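Local coordinates for protein pullulanase (Klebsiella oxytoca, PDB 2YOC) that hydrolyses alpha-1,6-glucosidic bonds in pullulan and related dextrins, and is a membrane-binding protein associated with type 2 secretion, at residues K63-L67 with Y99-P103; L164-H168 with E621-S625; T654-D660 with L685-Y690; N779-F783 with K793-E797. All coordinates share one frame; numbering follows the deposited sequence.

How the contacts relate
Contact 1 closes first along the chain. Strands 63-67 and 99-103 come together within the N-terminal pullulanase-associated domain and join its two sheets. Contact 2 makes the longest closure, from 164-168 in the N2 domain to 621-625, a loop between the third and fourth strands of the eight-stranded (beta/alpha)8 barrel. Contact 3 lies within that barrel and joins the segments leading into its fourth and fifth strands, 661-664 and 690-693. Contact 4 closes a short hairpin inserted between the sixth and seventh barrel strands. The four follow in series; none nests or crosses. The centres of contacts 1 and 3 are about 65 Å apart, on opposite sides of the chain's centre.

Contact 1 of 4, residues K63-L67 with Y99-P103; sequences KNLYL and YWVIP
The indole nitrogen NE1 of W100 is hydrogen-bonded to T88 O, which helps fix the ring that L65 covers. The contact joins the two sheets of a small beta sandwich, consistent with the transthyretin-like clan of this domain. Strand 63-67 edges the sheet with 110-117 and 127-130. Strand 99-103 edges the other, beside 41-46. The two strand axes pass 8.8 Å apart at an angle of 33°, and no hydrogen bond links the segments. L65 crosses one face of the indole obliquely. Its CG sits 3.4 Å from the centroid of the five-membered ring, only 2° off the ring normal, a CH-pi contact. The two methyls divide the work. CD2 reaches over the middle of the indole, and CD1 lies 3.5 Å from W100 CG. The six-membered ring turns an edge to the start of the other strand, where W100 CZ2 is 3.7 Å from N64 N. K63 CB touches the same carbon, while its NZ leaves to form a salt bridge with D117. With I102 CG1 anti to the carbonyl carbon (chi1 -61°), the ethyl branch lies toward strand 63-67. I102 CD1 meets L65 CD1 at 3.6 Å, and I102 CG1 meets L67 CD1 at 4.0 Å.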
loop_
_atom_site.group_PDB
_atom_site.type_symbol
_atom_site.label_atom_id
_atom_site.label_comp_id
_atom_site.label_asym_id
_atom_site.label_seq_id
_atom_site.Cartn_x
_atom_site.Cartn_y
_atom_site.Cartn_z
ATOM N N LYS B 63 -13.514 42.200 32.110
ATOM C CA LYS B 63 -12.964 41.547 33.300
ATOM C C LYS B 63 -14.066 41.074 34.242
ATOM O O LYS B 63 -14.982 41.842 34.559
ATOM C CB LYS B 63 -11.971 42.480 34.025
ATOM C CG LYS B 63 -10.503 42.293 33.635
ATOM C CD LYS B 63 -10.191 42.695 32.198
ATOM C CE LYS B 63 -8.735 42.560 31.880
ATOM N NZ LYS B 63 -8.422 43.154 30.561
ATOM N N ASN B 64 -13.986 39.795 34.660
ATOM C CA ASN B 64 -14.960 39.141 35.543
ATOM C C ASN B 64 -14.377 37.951 36.304
ATOM O O ASN B 64 -13.471 37.281 35.812
ATOM C CB ASN B 64 -16.201 38.693 34.751
ATOM C CG ASN B 64 -15.907 37.742 33.611
ATOM O OD1 ASN B 64 -15.163 38.058 32.675
ATOM N ND2 ASN B 64 -16.527 36.574 33.639
ATOM N N LEU B 65 -14.927 37.661 37.481
ATOM C CA LEU B 65 -14.458 36.518 38.255
ATOM C C LEU B 65 -15.474 35.403 38.246
ATOM O O LEU B 65 -16.626 35.627 38.633
ATOM C CB LEU B 65 -14.183 36.876 39.726
ATOM C CG LEU B 65 -13.466 38.156 40.071
ATOM C CD1 LEU B 65 -13.340 38.270 41.552
ATOM C CD2 LEU B 65 -12.087 38.228 39.420
ATOM N N TYR B 66 -15.050 34.185 37.864
ATOM C CA TYR B 66 -15.942 33.036 37.986
ATOM C C TYR B 66 -15.737 32.539 39.419
ATOM O O TYR B 66 -14.682 31.978 39.744
ATOM C CB TYR B 66 -15.700 31.928 36.933
ATOM C CG TYR B 66 -16.628 30.738 37.108
ATOM C CD1 TYR B 66 -17.963 30.803 36.711
ATOM C CD2 TYR B 66 -16.179 29.559 37.695
ATOM C CE1 TYR B 66 -18.828 29.722 36.900
ATOM C CE2 TYR B 66 -17.033 28.469 37.879
ATOM C CZ TYR B 66 -18.355 28.553 37.474
ATOM O OH TYR B 66 -19.190 27.473 37.645
ATOM N N LEU B 67 -16.708 32.851 40.288
ATOM C CA LEU B 67 -16.698 32.499 41.706
ATOM C C LEU B 67 -17.668 31.336 41.958
ATOM O O LEU B 67 -18.731 31.277 41.328
ATOM C CB LEU B 67 -17.004 33.742 42.549
ATOM C CG LEU B 67 -15.946 34.859 42.467
ATOM C CD1 LEU B 67 -16.589 36.222 42.499
ATOM C CD2 LEU B 67 -14.917 34.734 43.566
ATOM N N TYR B 99 -10.671 45.934 40.788
ATOM C CA TYR B 99 -10.838 45.212 42.044
ATOM C C TYR B 99 -12.275 44.719 42.178
ATOM O O TYR B 99 -13.192 45.296 41.586
ATOM C CB TYR B 99 -10.410 46.053 43.263
ATOM C CG TYR B 99 -11.191 47.337 43.446
ATOM C CD1 TYR B 99 -10.767 48.524 42.853
ATOM C CD2 TYR B 99 -12.330 47.377 44.245
ATOM C CE1 TYR B 99 -11.466 49.715 43.037
ATOM C CE2 TYR B 99 -13.057 48.554 44.408
ATOM C CZ TYR B 99 -12.613 49.724 43.812
ATOM O OH TYR B 99 -13.305 50.897 43.989
ATOM N N TRP B 100 -12.462 43.637 42.935
ATOM C CA TRP B 100 -13.774 43.058 43.181
ATOM C C TRP B 100 -13.982 42.941 44.675
ATOM O O TRP B 100 -13.147 42.338 45.353
ATOM C CB TRP B 100 -13.882 41.666 42.570
ATOM C CG TRP B 100 -14.009 41.633 41.083
ATOM C CD1 TRP B 100 -15.131 41.334 40.369
ATOM C CD2 TRP B 100 -12.945 41.765 40.123
ATOM N NE1 TRP B 100 -14.839 41.285 39.023
ATOM C CE2 TRP B 100 -13.508 41.565 38.844
ATOM C CE3 TRP B 100 -11.564 42.020 40.221
ATOM C CZ2 TRP B 100 -12.744 41.631 37.671
ATOM C CZ3 TRP B 100 -10.815 42.107 39.059
ATOM C CH2 TRP B 100 -11.405 41.922 37.802
ATOM N N VAL B 101 -15.087 43.500 45.196
ATOM C CA VAL B 101 -15.428 43.371 46.610
ATOM C C VAL B 101 -16.349 42.138 46.678
ATOM O O VAL B 101 -17.508 42.209 46.263
ATOM C CB VAL B 101 -16.044 44.670 47.197
ATOM C CG1 VAL B 101 -16.526 44.461 48.632
ATOM C CG2 VAL B 101 -15.043 45.820 47.140
ATOM N N ILE B 102 -15.788 40.985 47.090
ATOM C CA ILE B 102 -16.496 39.702 47.136
ATOM C C ILE B 102 -17.216 39.480 48.472
ATOM O O ILE B 102 -16.557 39.483 49.511
ATOM C CB ILE B 102 -15.569 38.515 46.728
ATOM C CG1 ILE B 102 -15.054 38.686 45.287
ATOM C CG2 ILE B 102 -16.262 37.151 46.887
ATOM C CD1 ILE B 102 -13.642 38.397 45.134
ATOM N N PRO B 103 -18.557 39.253 48.461
ATOM C CA PRO B 103 -19.275 39.016 49.731
ATOM C C PRO B 103 -19.057 37.609 50.293
ATOM O O PRO B 103 -19.087 36.616 49.557
ATOM C CB PRO B 103 -20.736 39.271 49.370
ATOM C CG PRO B 103 -20.821 38.946 47.903
ATOM C CD PRO B 103 -19.468 39.197 47.295
#

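Contact 2 of 4, residues L164-H168 with E621-S625; sequences LAEAH and ETTGS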
loop_
_atom_site.group_PDB
_atom_site.type_symbol
_atom_site.label_atom_id
_atom_site.label_comp_id
_atom_site.label_asym_id
_atom_site.label_seq_id
_atom_site.Cartn_x
_atom_site.Cartn_y
_atom_site.Cartn_z
ATOM N N LEU B 164 10.370 33.739 35.787
ATOM C CA LEU B 164 10.734 32.559 34.964
ATOM C C LEU B 164 12.266 32.354 34.791
ATOM O O LEU B 164 13.046 33.066 35.421
ATOM C CB LEU B 164 9.995 32.549 33.592
ATOM C CG LEU B 164 8.510 32.953 33.568
ATOM C CD1 LEU B 164 8.128 33.538 32.235
ATOM C CD2 LEU B 164 7.616 31.800 33.895
ATOM N N ALA B 165 12.688 31.354 33.999
ATOM C CA ALA B 165 14.099 31.061 33.757
ATOM C C ALA B 165 14.309 30.912 32.241
ATOM O O ALA B 165 14.649 29.838 31.740
ATOM C CB ALA B 165 14.487 29.792 34.481
ATOM N N GLU B 166 14.048 32.009 31.515
ATOM C CA GLU B 166 14.053 32.083 30.060
ATOM C C GLU B 166 15.417 32.020 29.418
ATOM O O GLU B 166 15.509 31.541 28.294
ATOM C CB GLU B 166 13.311 33.351 29.580
ATOM C CG GLU B 166 11.851 33.462 30.003
ATOM C CD GLU B 166 11.278 34.854 29.821
ATOM O OE1 GLU B 166 11.555 35.489 28.776
ATOM O OE2 GLU B 166 10.575 35.324 30.746
ATOM N N ALA B 167 16.460 32.533 30.097
ATOM C CA ALA B 167 17.845 32.593 29.594
ATOM C C ALA B 167 18.681 31.313 29.867
ATOM O O ALA B 167 18.431 30.573 30.830
ATOM C CB ALA B 167 18.554 33.844 30.122
ATOM N N HIS B 168 19.662 31.055 28.989
ATOM C CA HIS B 168 20.466 29.844 29.003
ATOM C C HIS B 168 21.945 30.125 28.818
ATOM O O HIS B 168 22.385 30.437 27.705
ATOM C CB HIS B 168 19.982 28.896 27.863
ATOM C CG HIS B 168 18.615 28.322 28.073
ATOM N ND1 HIS B 168 18.423 26.973 28.195
ATOM C CD2 HIS B 168 17.412 28.944 28.173
ATOM C CE1 HIS B 168 17.119 26.810 28.378
ATOM N NE2 HIS B 168 16.477 27.974 28.389
ATOM N N GLU B 621 12.380 24.677 29.266
ATOM C CA GLU B 621 13.097 25.722 28.514
ATOM C C GLU B 621 12.747 27.188 28.863
ATOM O O GLU B 621 13.559 28.081 28.592
ATOM C CB GLU B 621 12.901 25.511 26.990
ATOM C CG GLU B 621 13.345 24.162 26.422
ATOM C CD GLU B 621 12.256 23.158 26.062
ATOM O OE1 GLU B 621 11.277 23.019 26.835
ATOM O OE2 GLU B 621 12.408 22.477 25.021
ATOM N N THR B 622 11.529 27.432 29.424
ATOM C CA THR B 622 10.939 28.749 29.770
ATOM C C THR B 622 10.948 29.056 31.275
ATOM O O THR B 622 11.332 30.158 31.692
ATOM C CB THR B 622 9.462 28.785 29.274
ATOM O OG1 THR B 622 9.380 28.591 27.859
ATOM C CG2 THR B 622 8.750 30.054 29.652
ATOM N N THR B 623 10.438 28.109 32.063
ATOM C CA THR B 623 10.220 28.244 33.498
ATOM C C THR B 623 11.322 27.729 34.414
ATOM O O THR B 623 11.371 28.134 35.576
ATOM C CB THR B 623 8.886 27.594 33.814
ATOM O OG1 THR B 623 8.963 26.202 33.505
ATOM C CG2 THR B 623 7.775 28.183 32.983
ATOM N N GLY B 624 12.168 26.823 33.907
ATOM C CA GLY B 624 13.215 26.196 34.702
ATOM C C GLY B 624 12.667 25.174 35.696
ATOM O O GLY B 624 13.414 24.681 36.541
ATOM N N SER B 625 11.353 24.850 35.631
ATOM C CA SER B 625 10.731 23.831 36.493
ATOM C C SER B 625 11.226 22.455 36.033
ATOM O O SER B 625 11.437 22.249 34.823
ATOM C CB SER B 625 9.208 23.878 36.397
ATOM O OG SER B 625 8.689 25.202 36.448
#
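H168 turns the edge of its imidazole to the backbone of E621. NE2 donates to E621 O at 2.9 Å, and the acceptor lies almost in the ring plane. The bond is nearly straight, with an N-H...O angle of 169°. The histidine CG is anti to its own carbonyl carbon (chi1 -68°), and the ring therefore reaches across to the loop. The E621 side chain leads the other way, toward a bound calcium ion about 4 Å from it. At the far end L164 and T623 meet obliquely through methyl groups, with L164 CD2 3.7 Å from T623 CG2. These residues join the N2 domain to the loop between helix 608-611 and strand 633-634. A167 and H168 begin strand 167-169 of the N2 sheet, while 164-166 are irregular. Between the two ends the backbones come close. A165 N donates to T622 O at 2.9 Å, while L164 CB packs on the same oxygen at 3.3 Å. A165 CB touches the loop backbone, 3.7 Å from T623 O and 3.8 Å from G624 N. T623 OG1 and S625 OG share a hydrogen bond of 3.1 Å inside the loop. E166 CG lies beside T622 O, and its OE1 accepts from W177 NE1.

Contact 3 of 4, residues T654-D660 with L685-Y690; sequences TTDYKID and LNPDIY
T654 and I689 reach toward each other tip to tip in the buried part of this contact, with T654 CG2 3.8 Å from I689 CD1. The same threonine methyl also meets N686 CB at 3.7 Å. It points there because CG2 is anti to the backbone N, while OG1 turns back to bond L650 O in its own helix. I689 also has CG1 anti to its backbone N (chi1 -159°). With CG1 there, I689 CD1 lies against the carbonyl oxygens of I659 and D660, 3.5 Å from I659 O. F662 and I682 close round the isoleucine. The segments lead into the fourth and fifth strands of the parallel (beta/alpha)8 barrel, 661-664 and 690-693. Y690 N gives D660 O a weak hydrogen bond of 3.4 Å, and Q403 NE2 donates to the same oxygen. The D660 carboxylate turns away, to K580 and V587 N. The outer side is looser. There T655, which is exposed, crosses L685 at about a right angle, with T655 OG1 3.8 Å from L685 CD2. N686 shapes the approach to the strand. Its OD1 accepts from D688 N at 3.1 Å, an Asx turn, within a type I beta turn that runs from N686 to I689.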
loop_
_atom_site.group_PDB
_atom_site.type_symbol
_atom_site.label_atom_id
_atom_site.label_comp_id
_atom_site.label_asym_id
_atom_site.label_seq_id
_atom_site.Cartn_x
_atom_site.Cartn_y
_atom_site.Cartn_z
ATOM N N THR B 654 28.245 -4.022 38.252
ATOM C CA THR B 654 28.938 -4.965 37.382
ATOM C C THR B 654 30.018 -5.762 38.112
ATOM O O THR B 654 29.809 -6.968 38.241
ATOM C CB THR B 654 29.331 -4.338 36.048
ATOM O OG1 THR B 654 28.177 -3.720 35.503
ATOM C CG2 THR B 654 29.826 -5.352 35.059
ATOM N N THR B 655 31.115 -5.124 38.620
ATOM C CA THR B 655 32.179 -5.850 39.337
ATOM C C THR B 655 32.031 -6.110 40.803
ATOM O O THR B 655 32.501 -7.158 41.272
ATOM C CB THR B 655 33.616 -5.411 39.037
ATOM O OG1 THR B 655 33.733 -3.992 39.011
ATOM C CG2 THR B 655 34.175 -6.088 37.811
ATOM N N ASP B 656 31.454 -5.182 41.551
ATOM C CA ASP B 656 31.353 -5.431 42.979
ATOM C C ASP B 656 30.144 -6.304 43.330
ATOM O O ASP B 656 30.213 -7.131 44.242
ATOM C CB ASP B 656 31.445 -4.120 43.750
ATOM C CG ASP B 656 32.710 -3.337 43.372
ATOM O OD1 ASP B 656 33.826 -3.921 43.441
ATOM O OD2 ASP B 656 32.587 -2.145 43.013
ATOM N N TYR B 657 29.088 -6.202 42.525
ATOM C CA TYR B 657 27.869 -6.986 42.738
ATOM C C TYR B 657 27.666 -8.164 41.812
ATOM O O TYR B 657 26.799 -9.009 42.079
ATOM C CB TYR B 657 26.640 -6.091 42.836
ATOM C CG TYR B 657 26.694 -5.290 44.112
ATOM C CD1 TYR B 657 26.411 -5.882 45.338
ATOM C CD2 TYR B 657 27.111 -3.963 44.108
ATOM C CE1 TYR B 657 26.431 -5.141 46.515
ATOM C CE2 TYR B 657 27.164 -3.222 45.284
ATOM C CZ TYR B 657 26.809 -3.811 46.485
ATOM O OH TYR B 657 26.820 -3.075 47.645
ATOM N N LYS B 658 28.508 -8.263 40.754
ATOM C CA LYS B 658 28.493 -9.379 39.818
ATOM C C LYS B 658 27.120 -9.579 39.169
ATOM O O LYS B 658 26.553 -10.681 39.187
ATOM C CB LYS B 658 29.070 -10.656 40.474
ATOM C CG LYS B 658 30.577 -10.566 40.687
ATOM C CD LYS B 658 31.175 -11.821 41.278
ATOM C CE LYS B 658 32.668 -11.629 41.326
ATOM N NZ LYS B 658 33.402 -12.889 41.568
ATOM N N ILE B 659 26.585 -8.473 38.615
ATOM C CA ILE B 659 25.307 -8.448 37.895
ATOM C C ILE B 659 25.638 -8.778 36.416
ATOM O O ILE B 659 26.706 -8.353 35.913
ATOM C CB ILE B 659 24.625 -7.070 38.118
ATOM C CG1 ILE B 659 24.223 -6.888 39.600
ATOM C CG2 ILE B 659 23.451 -6.825 37.181
ATOM C CD1 ILE B 659 22.974 -7.718 40.157
ATOM N N ASP B 660 24.776 -9.580 35.754
ATOM C CA ASP B 660 25.040 -10.011 34.380
ATOM C C ASP B 660 24.421 -9.160 33.295
ATOM O O ASP B 660 24.908 -9.174 32.160
ATOM C CB ASP B 660 24.650 -11.487 34.180
ATOM C CG ASP B 660 25.214 -12.403 35.243
ATOM O OD1 ASP B 660 26.470 -12.453 35.382
ATOM O OD2 ASP B 660 24.405 -13.015 35.986
ATOM N N LEU B 685 34.745 -4.143 31.948
ATOM C CA LEU B 685 34.691 -4.777 33.262
ATOM C C LEU B 685 34.083 -6.143 33.177
ATOM O O LEU B 685 34.339 -6.972 34.051
ATOM C CB LEU B 685 33.865 -3.941 34.233
ATOM C CG LEU B 685 34.505 -2.660 34.658
ATOM C CD1 LEU B 685 33.450 -1.634 34.954
ATOM C CD2 LEU B 685 35.429 -2.859 35.827
ATOM N N ASN B 686 33.210 -6.344 32.171
ATOM C CA ASN B 686 32.523 -7.586 31.822
ATOM C C ASN B 686 32.127 -7.494 30.339
ATOM O O ASN B 686 31.181 -6.777 29.970
ATOM C CB ASN B 686 31.316 -7.801 32.689
ATOM C CG ASN B 686 30.694 -9.158 32.544
ATOM O OD1 ASN B 686 30.759 -9.829 31.485
ATOM N ND2 ASN B 686 30.042 -9.566 33.626
ATOM N N PRO B 687 32.863 -8.225 29.484
ATOM C CA PRO B 687 32.642 -8.121 28.035
ATOM C C PRO B 687 31.359 -8.726 27.535
ATOM O O PRO B 687 30.945 -8.421 26.410
ATOM C CB PRO B 687 33.846 -8.841 27.455
ATOM C CG PRO B 687 34.864 -8.886 28.583
ATOM C CD PRO B 687 34.017 -9.087 29.779
ATOM N N ASP B 688 30.724 -9.565 28.374
ATOM C CA ASP B 688 29.489 -10.272 28.019
ATOM C C ASP B 688 28.271 -9.704 28.715
ATOM O O ASP B 688 27.295 -10.419 28.978
ATOM C CB ASP B 688 29.663 -11.786 28.261
ATOM C CG ASP B 688 30.898 -12.368 27.589
ATOM O OD1 ASP B 688 31.376 -11.769 26.563
ATOM O OD2 ASP B 688 31.391 -13.407 28.067
ATOM N N ILE B 689 28.324 -8.395 29.003
ATOM C CA ILE B 689 27.217 -7.736 29.696
ATOM C C ILE B 689 26.084 -7.409 28.741
ATOM O O ILE B 689 26.320 -7.027 27.618
ATOM C CB ILE B 689 27.707 -6.518 30.518
ATOM C CG1 ILE B 689 26.711 -6.153 31.633
ATOM C CG2 ILE B 689 28.122 -5.302 29.624
ATOM C CD1 ILE B 689 27.020 -6.721 32.883
ATOM N N TYR B 690 24.868 -7.569 29.181
ATOM C CA TYR B 690 23.732 -7.280 28.334
ATOM C C TYR B 690 22.984 -6.046 28.814
ATOM O O TYR B 690 22.773 -5.879 30.009
ATOM C CB TYR B 690 22.811 -8.513 28.228
ATOM C CG TYR B 690 21.707 -8.375 27.210
ATOM C CD1 TYR B 690 21.995 -8.188 25.861
ATOM C CD2 TYR B 690 20.371 -8.403 27.597
ATOM C CE1 TYR B 690 20.979 -8.032 24.923
ATOM C CE2 TYR B 690 19.344 -8.277 26.663
ATOM C CZ TYR B 690 19.652 -8.103 25.328
ATOM O OH TYR B 690 18.642 -7.960 24.418
#

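Contact 4 of 4, residues N779-F783 with K793-E797; sequences NLADF and KKGSE
The base of a beta hairpin is closed here, where strands 784-786 and 792-794 pair antiparallel and the chain runs on into a short 3-10 turn at 795-797. A781 O is gripped twice by S796. The serine hydroxyl donates at 2.9 Å from S796 OG to A781 O, tilted somewhat from the carbonyl plane. S796 N donates at 3.1 Å to A781 O as well, but from above that plane, 35° out of it. The hydroxyl can reach because OG lies between the backbone N and the carbonyl carbon (chi1 49°). The two residues also touch through carbon, with A781 CB 4.0 Å from S796 CB. Next to them G795 comes in by its backbone. Its CA makes a C-H...O contact of 3.4 Å with L780 O, nearly straight at 162°. The 3-10 turn is held from inside. E797 N donates to K794 O at 2.9 Å, and K794 N donates to E797 OE1 at 3.1 Å, meeting the carboxylate from above its plane.

K794 runs out extended beside D782, and its CB packs 3.7 Å from A781 O. The charged ends do not meet: D782 OD2 has a salt bridge with K713, and K794 NZ bonds ND1 of H1074, a residue of the C-terminal histidine tag and so not a native partner. F783 turns its ring away to M959, V962 and F964. K794 also packs on G200 of the third subunit. The pair of strands is a two-stranded antiparallel hairpin, set in the connection between strands 718-720 and 814-816 of the (beta/alpha)8 barrel.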
loop_
_atom_site.group_PDB
_atom_site.type_symbol
_atom_site.label_atom_id
_atom_site.label_comp_id
_atom_site.label_asym_id
_atom_site.label_seq_id
_atom_site.Cartn_x
_atom_site.Cartn_y
_atom_site.Cartn_z
ATOM N N ASN B 779 11.246 -10.027 15.484
ATOM C CA ASN B 779 10.857 -8.665 15.067
ATOM C C ASN B 779 11.914 -7.874 14.255
ATOM O O ASN B 779 12.312 -6.771 14.627
ATOM C CB ASN B 779 10.319 -7.872 16.269
ATOM C CG ASN B 779 9.332 -6.837 15.835
ATOM O OD1 ASN B 779 8.197 -7.135 15.447
ATOM N ND2 ASN B 779 9.767 -5.615 15.796
ATOM N N LEU B 780 12.364 -8.459 13.158
ATOM C CA LEU B 780 13.401 -7.871 12.313
ATOM C C LEU B 780 12.873 -6.927 11.235
ATOM O O LEU B 780 11.847 -7.188 10.638
ATOM C CB LEU B 780 14.270 -8.977 11.696
ATOM C CG LEU B 780 14.913 -9.959 12.684
ATOM C CD1 LEU B 780 15.616 -11.092 11.955
ATOM C CD2 LEU B 780 15.890 -9.272 13.606
ATOM N N ALA B 781 13.586 -5.853 10.970
ATOM C CA ALA B 781 13.204 -4.864 9.980
ATOM C C ALA B 781 13.341 -5.379 8.561
ATOM O O ALA B 781 12.666 -4.876 7.673
ATOM C CB ALA B 781 14.070 -3.630 10.149
ATOM N N ASP B 782 14.233 -6.331 8.327
ATOM C CA ASP B 782 14.497 -6.802 6.971
ATOM C C ASP B 782 13.920 -8.174 6.591
ATOM O O ASP B 782 14.011 -8.594 5.420
ATOM C CB ASP B 782 15.995 -6.663 6.599
ATOM C CG ASP B 782 16.490 -5.247 6.685
ATOM O OD1 ASP B 782 15.797 -4.339 6.154
ATOM O OD2 ASP B 782 17.530 -5.026 7.345
ATOM N N PHE B 783 13.310 -8.852 7.578
ATOM C CA PHE B 783 12.693 -10.157 7.408
ATOM C C PHE B 783 11.479 -10.052 6.476
ATOM O O PHE B 783 10.544 -9.303 6.760
ATOM C CB PHE B 783 12.301 -10.742 8.771
ATOM C CG PHE B 783 11.795 -12.159 8.681
ATOM C CD1 PHE B 783 12.681 -13.231 8.689
ATOM C CD2 PHE B 783 10.435 -12.421 8.544
ATOM C CE1 PHE B 783 12.212 -14.543 8.585
ATOM C CE2 PHE B 783 9.967 -13.724 8.443
ATOM C CZ PHE B 783 10.856 -14.781 8.488
ATOM N N LYS B 793 6.245 -8.685 2.154
ATOM C CA LYS B 793 6.586 -7.457 2.863
ATOM C C LYS B 793 7.727 -7.658 3.843
ATOM O O LYS B 793 7.774 -8.685 4.536
ATOM C CB LYS B 793 5.352 -6.871 3.605
ATOM C CG LYS B 793 4.203 -6.463 2.686
ATOM C CD LYS B 793 3.640 -5.095 3.023
ATOM C CE LYS B 793 2.966 -4.429 1.838
ATOM N NZ LYS B 793 3.946 -3.817 0.887
ATOM N N LYS B 794 8.636 -6.655 3.919
ATOM C CA LYS B 794 9.737 -6.611 4.882
ATOM C C LYS B 794 9.082 -6.378 6.231
ATOM O O LYS B 794 7.987 -5.816 6.288
ATOM C CB LYS B 794 10.663 -5.409 4.621
ATOM C CG LYS B 794 11.741 -5.617 3.584
ATOM C CD LYS B 794 12.547 -4.333 3.491
ATOM C CE LYS B 794 13.349 -4.210 2.225
ATOM N NZ LYS B 794 13.833 -2.821 2.006
ATOM N N GLY B 795 9.758 -6.755 7.299
ATOM C CA GLY B 795 9.233 -6.545 8.641
ATOM C C GLY B 795 8.908 -5.096 8.953
ATOM O O GLY B 795 7.888 -4.811 9.587
ATOM N N SER B 796 9.776 -4.179 8.483
ATOM C CA SER B 796 9.635 -2.736 8.660
ATOM C C SER B 796 8.428 -2.198 7.897
ATOM O O SER B 796 7.897 -1.156 8.270
ATOM C CB SER B 796 10.906 -2.012 8.226
ATOM O OG SER B 796 11.388 -2.415 6.947
ATOM N N GLU B 797 7.980 -2.922 6.846
ATOM C CA GLU B 797 6.842 -2.552 6.004
ATOM C C GLU B 797 5.514 -2.961 6.653
ATOM O O GLU B 797 4.484 -2.550 6.139
ATOM C CB GLU B 797 6.972 -3.189 4.603
ATOM C CG GLU B 797 7.736 -2.384 3.580
ATOM C CD GLU B 797 8.341 -3.190 2.445
ATOM O OE1 GLU B 797 7.815 -4.283 2.127
ATOM O OE2 GLU B 797 9.342 -2.718 1.860
#